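Local structure of YrbA (Sinorhizobium meliloti, 5NFL) at residues G28-A33 and I63-A68. The protein binds cobalt(II) and, as a BolA-like protein, probably partners monothiol glutaredoxins in iron-sulfur cluster handling. Residues are numbered along the deposited sequence; the frame is centred on the assembly and turned at random.
Sequences GDHYAA and ILHALA. With CO (cobalt (II) ion), chain B.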
# COMPACT_ATOMS: atom_id res chain seq x y z
N GLY A 28 -14.18 -1.87 -7.19
CA GLY A 28 -14.17 -0.67 -6.38
C GLY A 28 -14.15 -0.97 -4.89
O GLY A 28 -14.50 -0.11 -4.07
N ASP A 29 -13.73 -2.19 -4.55
CA ASP A 29 -13.79 -2.71 -3.18
C ASP A 29 -12.45 -3.34 -2.78
O ASP A 29 -11.80 -2.90 -1.83
CB ASP A 29 -14.92 -3.72 -3.10
CG ASP A 29 -15.17 -4.25 -1.69
OD1 ASP A 29 -14.66 -3.69 -0.69
OD2 ASP A 29 -15.88 -5.27 -1.62
N HIS A 30 -12.04 -4.37 -3.52
CA HIS A 30 -10.82 -5.10 -3.20
C HIS A 30 -9.74 -4.72 -4.21
O HIS A 30 -10.01 -4.60 -5.43
CB HIS A 30 -11.07 -6.61 -3.21
CG HIS A 30 -11.94 -7.08 -2.10
ND1 HIS A 30 -12.33 -8.40 -1.96
CD2 HIS A 30 -12.50 -6.42 -1.06
CE1 HIS A 30 -13.11 -8.52 -0.90
NE2 HIS A 30 -13.21 -7.33 -0.33
N TYR A 31 -8.55 -4.51 -3.67
CA TYR A 31 -7.41 -4.00 -4.43
C TYR A 31 -6.13 -4.79 -4.16
O TYR A 31 -6.00 -5.49 -3.14
CB TYR A 31 -7.15 -2.53 -4.09
CG TYR A 31 -8.29 -1.58 -4.41
CD1 TYR A 31 -9.36 -1.43 -3.54
CD2 TYR A 31 -8.28 -0.83 -5.58
CE1 TYR A 31 -10.39 -0.55 -3.82
CE2 TYR A 31 -9.32 0.07 -5.87
CZ TYR A 31 -10.36 0.19 -4.99
OH TYR A 31 -11.39 1.05 -5.27
N ALA A 32 -5.20 -4.70 -5.09
CA ALA A 32 -3.86 -5.15 -4.85
C ALA A 32 -2.90 -3.99 -5.08
O ALA A 32 -3.09 -3.19 -6.01
CB ALA A 32 -3.53 -6.30 -5.73
N ALA A 33 -1.88 -3.88 -4.24
CA ALA A 33 -0.92 -2.79 -4.35
C ALA A 33 0.50 -3.30 -4.30
O ALA A 33 0.83 -4.13 -3.44
CB ALA A 33 -1.16 -1.81 -3.25
N ILE A 63 -9.19 -3.42 5.40
CA ILE A 63 -7.91 -3.35 4.68
C ILE A 63 -7.09 -4.64 4.74
O ILE A 63 -6.38 -4.95 3.80
CB ILE A 63 -7.09 -2.14 5.20
CG1 ILE A 63 -5.84 -1.89 4.32
CG2 ILE A 63 -6.73 -2.30 6.69
CD1 ILE A 63 -5.17 -0.58 4.65
N LEU A 64 -7.15 -5.39 5.83
CA LEU A 64 -6.35 -6.62 5.94
C LEU A 64 -6.59 -7.56 4.75
O LEU A 64 -5.65 -8.17 4.23
CB LEU A 64 -6.66 -7.34 7.26
CG LEU A 64 -5.92 -8.67 7.49
CD1 LEU A 64 -4.44 -8.43 7.59
CD2 LEU A 64 -6.43 -9.33 8.77
N HIS A 65 -7.84 -7.66 4.30
CA HIS A 65 -8.17 -8.49 3.14
C HIS A 65 -8.40 -7.66 1.87
O HIS A 65 -8.24 -8.17 0.76
CB HIS A 65 -9.41 -9.34 3.45
CG HIS A 65 -10.71 -8.58 3.37
ND1 HIS A 65 -11.35 -8.08 4.49
CD2 HIS A 65 -11.51 -8.29 2.32
CE1 HIS A 65 -12.47 -7.47 4.12
NE2 HIS A 65 -12.59 -7.60 2.81
N ALA A 66 -8.80 -6.39 2.02
CA ALA A 66 -9.18 -5.57 0.87
C ALA A 66 -8.01 -4.92 0.13
O ALA A 66 -8.19 -4.42 -0.98
CB ALA A 66 -10.16 -4.47 1.32
N LEU A 67 -6.83 -4.89 0.75
CA LEU A 67 -5.62 -4.35 0.10
C LEU A 67 -4.51 -5.38 0.17
O LEU A 67 -3.79 -5.45 1.16
CB LEU A 67 -5.16 -3.05 0.80
CG LEU A 67 -4.02 -2.29 0.13
CD1 LEU A 67 -4.41 -1.88 -1.26
CD2 LEU A 67 -3.64 -1.05 0.92
N ALA A 68 -4.41 -6.22 -0.87
CA ALA A 68 -3.38 -7.27 -0.92
C ALA A 68 -2.05 -6.63 -1.26
O ALA A 68 -1.98 -5.88 -2.25
CB ALA A 68 -3.75 -8.32 -1.95
CO CO B . -14.24 -7.03 1.52
O HOH W 1 -16.30 -6.70 0.41
O HOH W 2 -13.85 -4.80 1.54
O HOH W 3 -7.67 -7.70 -2.03
O HOH W 4 -15.64 -6.21 3.37
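A two-histidine metal site, built where a loop leading into a strand meets a short helix, joins His-30 to His-65 through one cobalt ion. His-30 NE2 binds the cobalt at 2.1 Å and His-65 NE2 at 2.2 Å. The two nitrogens lie only 3.2 Å apart, NE2 to NE2, an approach explained by the shared metal. The imidazole planes stand at 80° in an oblique pair, with His-30 NE2 at the edge of the His-65 ring, near its plane. A chi1 of 78° places CG of His-65 between its backbone N and carbonyl carbon and carries the imidazole toward the metal. Three waters add to the coordination. Asp-29 serves as second shell: OD1 accepts a bond of 2.6 Å from one of these waters, while OD2 accepts one from another. Beneath the site runs the parallel pairing of a beta-alpha-beta crossover, whose connection from strand 31-36 to strand 67-72 runs through helices 45-56 and 63-66. Tyr-31 N donates to Ala-66 O (2.7 Å), then Ala-68 N to Tyr-31 O (2.9 Å) and Ala-33 N to Ala-68 O (2.8 Å). A further water bridges Tyr-31 O and His-65 O. On the sheet face carrying Tyr-31 and Leu-67, Leu-67 CD1 packs 3.8 Å from Ala-33 CB and also touches Tyr-31 CB, with Met-60 against both larger side chains.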